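Local coordinates for protein cell division GTPase FtsZ, diverged (Clostridium botulinum C, PDB 3V3T) that belongs to the tubulin/FtsZ family as a diverged relative of FtsZ, pairing a Rossmann-like N-terminal GTPase-type domain with a TubZ-like C-terminal domain, at residues T97-A102 with V128-T133; G124-L129 with Y162-N167; E134-H139 with E299-K304; N167-E172 with E234-E239. The protein carries 1 engineered substitution. One frame throughout, in Å; residues are numbered along the deposited sequence. Where two conformers were deposited one is given.

Contact 1 of 4, residues T97-A102 with V128-T133; sequences TMAGGA and VLPKAT. Engineered in segment 97-102: A102 (natural residue Thr).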
# COMPACT_ATOMS: atom_id res chain seq x y z
N THR A 97 -6.04 7.41 -2.38
CA THR A 97 -7.29 6.86 -2.86
C THR A 97 -7.33 7.18 -4.35
O THR A 97 -7.35 8.34 -4.75
CB THR A 97 -8.49 7.49 -2.12
OG1 THR A 97 -8.46 7.08 -0.76
CG2 THR A 97 -9.80 7.03 -2.72
N MET A 98 -7.33 6.13 -5.17
CA MET A 98 -7.13 6.30 -6.60
C MET A 98 -8.29 6.96 -7.30
O MET A 98 -8.14 7.48 -8.40
CB MET A 98 -6.77 4.95 -7.23
CG MET A 98 -5.49 4.39 -6.64
SD MET A 98 -5.08 2.71 -7.14
CE MET A 98 -4.77 2.89 -8.89
N ALA A 99 -9.45 6.95 -6.65
CA ALA A 99 -10.62 7.63 -7.21
C ALA A 99 -10.61 9.13 -6.88
O ALA A 99 -11.41 9.89 -7.44
CB ALA A 99 -11.89 6.98 -6.71
N GLY A 100 -9.71 9.56 -6.00
CA GLY A 100 -9.70 10.95 -5.56
C GLY A 100 -8.97 11.89 -6.51
O GLY A 100 -7.96 11.52 -7.11
N GLY A 101 -9.50 13.11 -6.66
CA GLY A 101 -8.90 14.13 -7.51
C GLY A 101 -7.41 14.34 -7.29
O GLY A 101 -6.60 14.12 -8.19
N ALA A 102 -7.02 14.76 -6.09
CA ALA A 102 -5.61 15.00 -5.81
C ALA A 102 -4.82 13.70 -5.81
O ALA A 102 -3.74 13.61 -6.41
CB ALA A 102 -5.44 15.70 -4.48
N VAL A 128 -5.76 2.67 -3.14
CA VAL A 128 -7.06 2.06 -2.93
C VAL A 128 -7.93 2.14 -4.18
O VAL A 128 -8.21 3.23 -4.67
CB VAL A 128 -7.80 2.72 -1.75
CG1 VAL A 128 -9.07 1.93 -1.43
CG2 VAL A 128 -6.91 2.79 -0.52
N LEU A 129 -8.34 0.99 -4.69
CA LEU A 129 -9.29 0.94 -5.80
C LEU A 129 -10.71 1.19 -5.28
O LEU A 129 -11.04 0.81 -4.16
CB LEU A 129 -9.24 -0.43 -6.47
CG LEU A 129 -7.91 -0.88 -7.08
CD1 LEU A 129 -7.99 -2.38 -7.43
CD2 LEU A 129 -7.59 -0.07 -8.33
N PRO A 130 -11.54 1.85 -6.09
CA PRO A 130 -12.91 2.21 -5.69
C PRO A 130 -13.87 1.02 -5.74
O PRO A 130 -13.63 0.10 -6.52
CB PRO A 130 -13.31 3.24 -6.74
CG PRO A 130 -12.53 2.84 -7.96
CD PRO A 130 -11.23 2.30 -7.46
N LYS A 131 -14.93 1.04 -4.94
CA LYS A 131 -15.99 0.03 -5.02
C LYS A 131 -16.63 0.04 -6.41
O LYS A 131 -16.70 1.10 -7.06
CB LYS A 131 -17.12 0.34 -4.04
CG LYS A 131 -16.82 0.26 -2.57
CD LYS A 131 -18.07 0.70 -1.80
CE LYS A 131 -17.90 0.58 -0.29
NZ LYS A 131 -17.70 -0.85 0.10
N ALA A 132 -17.13 -1.12 -6.83
CA ALA A 132 -17.92 -1.25 -8.06
C ALA A 132 -19.12 -0.31 -8.15
O ALA A 132 -19.57 0.03 -9.25
CB ALA A 132 -18.39 -2.70 -8.24
N THR A 133 -19.66 0.11 -7.01
CA THR A 133 -20.84 0.96 -7.01
C THR A 133 -20.51 2.43 -7.27
O THR A 133 -21.40 3.22 -7.58
CB THR A 133 -21.63 0.87 -5.69
OG1 THR A 133 -20.77 1.15 -4.58
CG2 THR A 133 -22.25 -0.52 -5.53
O HOH W 1 -10.36 4.66 -4.84

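Contact 2 of 4, residues G124-L129 with Y162-N167; sequences GFVGVL and YLLDNN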
# COMPACT_ATOMS: atom_id res chain seq x y z
N GLY A 124 7.54 3.31 -2.64
CA GLY A 124 6.38 2.45 -2.67
C GLY A 124 5.11 3.26 -2.83
O GLY A 124 5.10 4.49 -2.71
N PHE A 125 4.04 2.55 -3.10
CA PHE A 125 2.75 3.15 -3.37
C PHE A 125 1.66 2.29 -2.76
O PHE A 125 1.58 1.09 -3.04
CB PHE A 125 2.52 3.23 -4.88
CG PHE A 125 1.14 3.72 -5.25
CD1 PHE A 125 0.71 4.98 -4.89
CD2 PHE A 125 0.28 2.91 -5.98
CE1 PHE A 125 -0.55 5.44 -5.22
CE2 PHE A 125 -0.99 3.35 -6.33
CZ PHE A 125 -1.41 4.62 -5.95
N VAL A 126 0.86 2.90 -1.89
CA VAL A 126 -0.35 2.26 -1.41
C VAL A 126 -1.52 2.93 -2.13
O VAL A 126 -1.79 4.10 -1.92
CB VAL A 126 -0.53 2.46 0.10
CG1 VAL A 126 -1.80 1.77 0.59
CG2 VAL A 126 0.69 1.95 0.83
N GLY A 127 -2.20 2.18 -3.00
CA GLY A 127 -3.38 2.71 -3.65
C GLY A 127 -4.66 1.94 -3.32
O GLY A 127 -4.66 0.70 -3.24
N VAL A 128 -5.76 2.67 -3.14
CA VAL A 128 -7.06 2.06 -2.93
C VAL A 128 -7.93 2.14 -4.18
O VAL A 128 -8.21 3.23 -4.67
CB VAL A 128 -7.80 2.72 -1.75
CG1 VAL A 128 -9.07 1.93 -1.43
CG2 VAL A 128 -6.91 2.79 -0.52
N LEU A 129 -8.34 0.99 -4.69
CA LEU A 129 -9.29 0.94 -5.80
C LEU A 129 -10.71 1.19 -5.28
O LEU A 129 -11.04 0.81 -4.16
CB LEU A 129 -9.24 -0.43 -6.47
CG LEU A 129 -7.91 -0.88 -7.08
CD1 LEU A 129 -7.99 -2.38 -7.43
CD2 LEU A 129 -7.59 -0.07 -8.33
N TYR A 162 1.28 -1.62 -2.81
CA TYR A 162 0.32 -2.24 -1.92
C TYR A 162 -1.04 -1.82 -2.44
O TYR A 162 -1.46 -0.69 -2.23
CB TYR A 162 0.49 -1.76 -0.47
CG TYR A 162 1.86 -1.98 0.15
CD1 TYR A 162 2.07 -2.99 1.08
CD2 TYR A 162 2.96 -1.17 -0.19
CE1 TYR A 162 3.31 -3.20 1.65
CE2 TYR A 162 4.22 -1.38 0.38
CZ TYR A 162 4.38 -2.40 1.30
OH TYR A 162 5.59 -2.64 1.89
N LEU A 163 -1.71 -2.71 -3.17
CA LEU A 163 -2.92 -2.36 -3.88
C LEU A 163 -4.12 -2.86 -3.10
O LEU A 163 -4.31 -4.09 -2.97
CB LEU A 163 -2.92 -2.98 -5.29
CG LEU A 163 -3.97 -2.43 -6.26
CD1 LEU A 163 -3.85 -0.91 -6.33
CD2 LEU A 163 -3.86 -3.04 -7.69
N LEU A 164 -4.92 -1.93 -2.60
CA LEU A 164 -6.09 -2.23 -1.77
C LEU A 164 -7.38 -2.12 -2.57
O LEU A 164 -7.45 -1.35 -3.54
CB LEU A 164 -6.14 -1.29 -0.55
CG LEU A 164 -4.89 -1.21 0.32
CD1 LEU A 164 -5.11 -0.30 1.52
CD2 LEU A 164 -4.47 -2.60 0.79
N ASP A 165 -8.41 -2.85 -2.15
CA ASP A 165 -9.66 -2.91 -2.90
C ASP A 165 -10.89 -2.62 -2.03
O ASP A 165 -11.30 -3.45 -1.21
CB ASP A 165 -9.78 -4.29 -3.56
CG ASP A 165 -11.01 -4.42 -4.45
OD1 ASP A 165 -11.87 -3.50 -4.45
OD2 ASP A 165 -11.11 -5.45 -5.16
N ASN A 166 -11.48 -1.44 -2.20
CA ASN A 166 -12.65 -1.05 -1.43
C ASN A 166 -13.84 -1.99 -1.62
O ASN A 166 -14.78 -1.94 -0.83
CB ASN A 166 -13.09 0.37 -1.76
CG ASN A 166 -12.47 1.40 -0.85
OD1 ASN A 166 -11.92 1.07 0.21
ND2 ASN A 166 -12.55 2.66 -1.25
N ASN A 167 -13.84 -2.81 -2.67
CA ASN A 167 -14.93 -3.77 -2.83
C ASN A 167 -14.93 -4.81 -1.71
O ASN A 167 -15.92 -5.47 -1.48
CB ASN A 167 -14.86 -4.51 -4.18
CG ASN A 167 -15.47 -3.72 -5.33
OD1 ASN A 167 -16.64 -3.32 -5.29
ND2 ASN A 167 -14.69 -3.52 -6.40

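Contact 3 of 4, residues E134-H139 with E299-K304; sequences EDIDEH and EIIEDK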
# COMPACT_ATOMS: atom_id res chain seq x y z
N GLU A 134 -19.25 2.81 -7.15
CA GLU A 134 -18.87 4.18 -7.40
C GLU A 134 -19.17 4.50 -8.85
O GLU A 134 -19.39 3.59 -9.66
CB GLU A 134 -17.37 4.41 -7.10
CG GLU A 134 -16.97 4.09 -5.66
CD GLU A 134 -17.77 4.87 -4.64
OE1 GLU A 134 -17.35 5.99 -4.28
OE2 GLU A 134 -18.83 4.37 -4.19
N ASP A 135 -19.19 5.78 -9.19
CA ASP A 135 -19.56 6.19 -10.55
C ASP A 135 -18.39 6.31 -11.53
O ASP A 135 -17.24 6.01 -11.20
CB ASP A 135 -20.34 7.50 -10.49
CG ASP A 135 -21.73 7.31 -9.98
OD1 ASP A 135 -22.45 6.45 -10.54
OD2 ASP A 135 -22.11 7.99 -9.00
N ILE A 136 -18.71 6.76 -12.73
CA ILE A 136 -17.76 6.81 -13.85
C ILE A 136 -16.47 7.60 -13.60
O ILE A 136 -15.38 7.07 -13.77
CB ILE A 136 -18.46 7.37 -15.09
CG1 ILE A 136 -19.79 6.66 -15.30
CG2 ILE A 136 -17.57 7.25 -16.31
CD1 ILE A 136 -20.55 7.17 -16.50
N ASP A 137 -16.60 8.86 -13.22
CA ASP A 137 -15.42 9.69 -12.97
C ASP A 137 -14.47 9.06 -11.95
O ASP A 137 -13.24 9.18 -12.06
CB ASP A 137 -15.82 11.08 -12.47
CG ASP A 137 -16.43 11.94 -13.56
OD1 ASP A 137 -16.34 11.57 -14.75
OD2 ASP A 137 -16.98 13.00 -13.22
N GLU A 138 -15.05 8.41 -10.96
CA GLU A 138 -14.28 7.76 -9.92
C GLU A 138 -13.42 6.66 -10.55
O GLU A 138 -12.20 6.64 -10.37
CB GLU A 138 -15.22 7.19 -8.86
CG GLU A 138 -15.95 8.26 -8.03
CD GLU A 138 -17.20 8.83 -8.71
OE1 GLU A 138 -17.37 8.67 -9.94
OE2 GLU A 138 -18.02 9.44 -7.99
N HIS A 139 -14.06 5.77 -11.30
CA HIS A 139 -13.34 4.70 -11.96
C HIS A 139 -12.36 5.26 -12.99
O HIS A 139 -11.25 4.75 -13.14
CB HIS A 139 -14.31 3.70 -12.60
CG HIS A 139 -15.00 2.82 -11.61
ND1 HIS A 139 -16.23 3.13 -11.07
CD2 HIS A 139 -14.61 1.67 -11.02
CE1 HIS A 139 -16.59 2.19 -10.21
NE2 HIS A 139 -15.62 1.29 -10.16
N GLU A 299 -14.78 -2.55 -17.32
CA GLU A 299 -16.10 -3.15 -17.52
C GLU A 299 -17.17 -2.36 -16.77
O GLU A 299 -18.30 -2.25 -17.23
CB GLU A 299 -16.10 -4.61 -17.08
CG GLU A 299 -17.25 -5.42 -17.65
CD GLU A 299 -16.94 -6.91 -17.69
OE1 GLU A 299 -15.93 -7.33 -17.08
OE2 GLU A 299 -17.71 -7.66 -18.35
N ILE A 300 -16.82 -1.82 -15.61
CA ILE A 300 -17.75 -1.00 -14.84
C ILE A 300 -18.05 0.29 -15.60
O ILE A 300 -19.20 0.72 -15.70
CB ILE A 300 -17.16 -0.61 -13.47
CG1 ILE A 300 -16.72 -1.86 -12.69
CG2 ILE A 300 -18.17 0.23 -12.69
CD1 ILE A 300 -17.82 -2.85 -12.44
N ILE A 301 -17.00 0.90 -16.12
CA ILE A 301 -17.13 2.14 -16.88
C ILE A 301 -18.01 1.94 -18.10
O ILE A 301 -18.92 2.73 -18.35
CB ILE A 301 -15.75 2.68 -17.30
CG1 ILE A 301 -15.00 3.18 -16.07
CG2 ILE A 301 -15.89 3.78 -18.34
CD1 ILE A 301 -13.51 3.29 -16.26
N GLU A 302 -17.76 0.87 -18.85
CA GLU A 302 -18.57 0.54 -20.02
C GLU A 302 -20.05 0.44 -19.65
O GLU A 302 -20.91 1.01 -20.34
CB GLU A 302 -18.13 -0.79 -20.64
CG GLU A 302 -16.78 -0.78 -21.33
CD GLU A 302 -16.42 -2.14 -21.91
OE1 GLU A 302 -17.22 -2.68 -22.71
OE2 GLU A 302 -15.35 -2.69 -21.55
N ASP A 303 -20.35 -0.30 -18.58
CA ASP A 303 -21.73 -0.54 -18.18
C ASP A 303 -22.44 0.71 -17.67
O ASP A 303 -23.62 0.91 -17.93
CB ASP A 303 -21.79 -1.66 -17.14
CG ASP A 303 -21.20 -2.95 -17.66
OD1 ASP A 303 -21.19 -3.14 -18.89
OD2 ASP A 303 -20.74 -3.78 -16.83
N LYS A 304 -21.71 1.55 -16.94
CA LYS A 304 -22.28 2.81 -16.44
C LYS A 304 -22.46 3.83 -17.56
O LYS A 304 -23.32 4.71 -17.48
CB LYS A 304 -21.44 3.38 -15.30
CG LYS A 304 -21.90 2.93 -13.93
CD LYS A 304 -20.73 2.57 -13.02
CE LYS A 304 -21.20 1.89 -11.75
NZ LYS A 304 -21.87 2.84 -10.82

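Contact 4 of 4, residues N167-E172 with E234-E239; sequences NKREKE and ESIFAE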
# COMPACT_ATOMS: atom_id res chain seq x y z
N ASN A 167 -13.84 -2.81 -2.67
CA ASN A 167 -14.93 -3.77 -2.83
C ASN A 167 -14.93 -4.81 -1.71
O ASN A 167 -15.92 -5.47 -1.48
CB ASN A 167 -14.86 -4.51 -4.18
CG ASN A 167 -15.47 -3.72 -5.33
OD1 ASN A 167 -16.64 -3.32 -5.29
ND2 ASN A 167 -14.69 -3.52 -6.40
N LYS A 168 -13.80 -4.96 -1.02
CA LYS A 168 -13.63 -6.10 -0.11
C LYS A 168 -14.20 -5.88 1.29
O LYS A 168 -14.29 -6.82 2.08
CB LYS A 168 -12.15 -6.51 -0.01
CG LYS A 168 -11.51 -6.98 -1.32
CD LYS A 168 -12.41 -7.95 -2.08
CE LYS A 168 -12.42 -9.33 -1.45
NZ LYS A 168 -11.04 -9.87 -1.36
N ARG A 169 -14.59 -4.64 1.61
CA ARG A 169 -15.22 -4.35 2.90
C ARG A 169 -16.35 -3.35 2.75
O ARG A 169 -16.37 -2.55 1.81
CB ARG A 169 -14.20 -3.79 3.90
CG ARG A 169 -13.08 -4.75 4.27
CD ARG A 169 -13.53 -5.81 5.28
NE ARG A 169 -12.40 -6.64 5.70
CZ ARG A 169 -11.91 -7.65 4.98
NH1 ARG A 169 -10.88 -8.35 5.43
NH2 ARG A 169 -12.45 -7.96 3.81
N GLU A 170 -17.28 -3.36 3.70
CA GLU A 170 -18.41 -2.44 3.68
C GLU A 170 -17.97 -0.97 3.73
O GLU A 170 -18.35 -0.17 2.88
CB GLU A 170 -19.37 -2.75 4.82
CG GLU A 170 -20.71 -2.03 4.71
CD GLU A 170 -21.55 -2.15 5.97
OE1 GLU A 170 -22.80 -2.06 5.86
OE2 GLU A 170 -20.98 -2.33 7.06
N LYS A 171 -17.18 -0.61 4.74
CA LYS A 171 -16.77 0.78 4.89
C LYS A 171 -15.30 0.98 4.60
O LYS A 171 -14.46 0.15 4.96
CB LYS A 171 -17.06 1.29 6.31
CG LYS A 171 -18.51 1.15 6.78
CD LYS A 171 -18.68 1.83 8.13
CE LYS A 171 -19.88 1.29 8.90
NZ LYS A 171 -21.18 1.54 8.21
N GLU A 172 -14.98 2.09 3.95
CA GLU A 172 -13.59 2.46 3.71
C GLU A 172 -12.81 2.40 5.01
O GLU A 172 -11.66 1.94 5.05
CB GLU A 172 -13.50 3.86 3.09
CG GLU A 172 -14.48 4.09 1.95
CD GLU A 172 -13.99 5.08 0.92
OE1 GLU A 172 -12.79 5.40 0.92
OE2 GLU A 172 -14.82 5.53 0.10
N GLU A 234 -10.95 -13.18 1.71
CA GLU A 234 -11.42 -12.02 2.47
C GLU A 234 -10.42 -10.87 2.43
O GLU A 234 -10.65 -9.82 3.05
CB GLU A 234 -11.71 -12.42 3.92
CG GLU A 234 -12.88 -13.41 4.03
CD GLU A 234 -13.22 -13.77 5.46
OE1 GLU A 234 -12.40 -13.50 6.35
OE2 GLU A 234 -14.32 -14.33 5.69
N SER A 235 -9.32 -11.05 1.71
CA SER A 235 -8.21 -10.09 1.75
C SER A 235 -8.60 -8.68 1.31
O SER A 235 -9.32 -8.50 0.33
CB SER A 235 -7.03 -10.59 0.92
OG SER A 235 -5.94 -9.70 1.03
N ILE A 236 -8.11 -7.67 2.03
CA ILE A 236 -8.36 -6.29 1.64
C ILE A 236 -7.51 -5.86 0.46
O ILE A 236 -7.77 -4.81 -0.16
CB ILE A 236 -8.13 -5.31 2.79
CG1 ILE A 236 -6.68 -5.39 3.27
CG2 ILE A 236 -9.12 -5.55 3.89
CD1 ILE A 236 -6.25 -4.20 4.08
N PHE A 237 -6.48 -6.64 0.15
CA PHE A 237 -5.64 -6.42 -1.04
C PHE A 237 -6.30 -6.88 -2.32
O PHE A 237 -7.01 -7.88 -2.32
CB PHE A 237 -4.30 -7.13 -0.91
CG PHE A 237 -3.39 -6.52 0.10
CD1 PHE A 237 -2.40 -5.64 -0.27
CD2 PHE A 237 -3.55 -6.81 1.45
CE1 PHE A 237 -1.56 -5.06 0.69
CE2 PHE A 237 -2.71 -6.23 2.41
CZ PHE A 237 -1.72 -5.36 2.02
N ALA A 238 -6.06 -6.15 -3.41
CA ALA A 238 -6.60 -6.51 -4.71
C ALA A 238 -6.20 -7.93 -5.08
O ALA A 238 -5.05 -8.32 -4.94
CB ALA A 238 -6.12 -5.54 -5.75
N GLU A 239 -7.16 -8.69 -5.58
CA GLU A 239 -6.89 -10.07 -5.95
C GLU A 239 -5.78 -10.23 -6.99
O GLU A 239 -5.76 -9.53 -8.00
CB GLU A 239 -8.18 -10.72 -6.46
CG GLU A 239 -7.97 -12.13 -6.97
CD GLU A 239 -9.27 -12.76 -7.43
OE1 GLU A 239 -10.27 -12.03 -7.55
OE2 GLU A 239 -9.29 -13.98 -7.68
O HOH W 2 -9.26 -9.82 -2.99

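Contact 1 of 4, residues T97-A102 with V128-T133
T97 and V128 face each other as a parallel bridge at the ends of strands 91-97 and 122-129, their CA atoms 4.8 Å apart. One residue on, M98 N donates to V128 O across 3.1 Å with an N-H...O angle of 158°. The chain then breaks away in a type I turn from T97 to G100, closed by G100 N bonding to T97 O at 2.9 Å. This turn leaves A99 N beyond direct reach of V128 O, and a water fills the gap, accepting from A99 N and donating to V128 O, which serves two donors. G100 stands at the N-cap of helix 101-117, and the contact joins the C-terminal ends of two parallel strands of a beta-alpha-beta unit at the entry to its helix. The glycine-rich segment probably corresponds, by family and sequence, to the signature loop of tubulin and FtsZ, here with A102 an engineered replacement for Thr. M98 makes one of the two apolar pairs. Its chi1 of -61° and extended chi2 carry SD alongside L129, 3.9 Å from L129 CD2, although L129 sets out away from segment 97-102; the bend at chi3 sets only the terminal CE, which also lies near CD2. A long, flexible methionine suits this place, where W146 and A142 of helix 136-152 also touch it. The small A99 lets P130 come close, CB to CB at 4.0 Å; P130, just past the strand's end, has no N-H to offer a further sheet bond and also packs on H139 and A142. K131 turns off to the backbone carbonyls of N166, R169 and E170.

Contact 2 of 4, residues G124-L129 with Y162-N167
L129, Y162 and L164 give up the most surface where strands 122-129 and 160-165 run parallel, 21° apart in direction. L129 is held at both ends of its backbone: its N donates to L164 O at 2.8 Å, and its O accepts from N166 N at 3.0 Å. The side chain leaves on the face shared with L163, its CG 4.1 Å from L163 CD1, and continues onto V294 and M297 of helix 291-306. Y162 lies on the other face. Its N bonds to F125 O at 2.7 Å, almost straight at 174°, and its O receives G127 N less directly. With chi1 at -58° the ring swings beside its own backbone N, which brings F125 O to the ring edge, while V126 CG2 rests 3.9 Å from Y162 CB. L164 shares that face. Its CD1 reaches V126 CG1, at 4.0 Å, and V128 CG2, so one branched leucine bridges two beta-branched valines, residues well suited to a strand. G127, lacking a side chain, leaves room for the ring of F125, one face of which its N approaches. Just past the strand, the N166 amide crosses V128 at about a right angle, OD1 3.4 Å from V128 CG1, and D165 OD1 closes an Asx turn onto N167 N. The paired backbone groups satisfy one another and apolar side chains pack both faces, while the polar D165 and N166 come at the C-terminal end.

Contact 3 of 4, residues E134-H139 with E299-K304
K304 reaches E134 through bends at chi2 (138°) and chi4 (-73°), which carry its ammonium group from helix 291-306 to the start of helix 136-152. There NZ bonds to E134 O at 2.8 Å, approaching from above the carbonyl plane, with a weak second bond to T133 O; D135 OD1 adds only a long salt bridge of 3.7 Å. Lysine suits the spot because its aliphatic stem also serves: CB lies 3.7 Å from I136 CG1, the two chains sliding past each other in opposite directions. H139 presents one ring face to I300, whose CG2 sits 3.8 Å from the ring centroid in a CH-pi contact, 19° off the normal. The ring is held in turn by ND1 donating to D135 O at 3.1 Å, an oxygen that also accepts from H139 N. I301 CG1 packs on H139 CB, outside the ring, at 3.6 Å. The isoleucines and the lysine stem give the apolar part, and the ammonium group adds the polar bond. Helix 291-306, the last modelled helix, thus packs on the N-terminal end of helix 136-152 and the residues just before it, an arrangement reminiscent of the C-terminal helix of TubZ.

Contact 4 of 4, residues N167-E172 with E234-E239
R169 lays one face of its guanidinium over I236, with CG2 centred 3.6 Å from the plane. The plane itself points at the backbone of E234: NH1 and NH2, end-on, both donate to E234 O, at 2.8 and 2.7 Å, close to the guanidinium plane. NH2 has a further partner in K168 O at 2.8 Å, and NH1 forms a salt bridge with E178 of helix 172-187. Bonds at its edge and packing on one face restrain the group's rotation, and arginine's several N-H groups suit these partners. The bend at chi2 (-78°) folds the chain back so that the group lies flat over the isoleucine. I236 has its CG1 between backbone N and carbonyl carbon, which leaves CG2 as the branch turned to R169. The loop that follows strand 160-165 in the GTPase-type domain is thereby bound to the loop that follows helix 224-233 in the TubZ-like part, and backbone bonds between I236 and D165 and between A238 and L163 strengthen the join. K168 curls at three torsions so that NZ meets S235 O at 2.8 Å, in the carbonyl plane on a lone pair; NZ also bonds to K233 O. S235 turns its own OG to F237 N, 3.2 Å away, forming an ST turn that shapes the loop, whereas the carboxylate of E234 is engaged by K230.

In the fold
From the N terminus, contact 1 comes first, closing the loop that holds helix 101-117 between strands 91-97 and 122-129. Contact 2 begins on the same strand that completes contact 1, sharing V128 and L129, and closes the next crossover through helix 136-152 to strand 160-165. Contact 3 opens between the two segments of contact 2, so those two cross, and closes only near the C terminus, at helix 291-306. Contact 4, which shares N167 with contact 2, falls wholly within that long span and ties the GTPase-type domain to the TubZ-like part. K131 and A132 of contact 1 bond to the 166-170 region, joining contacts 1, 2 and 4.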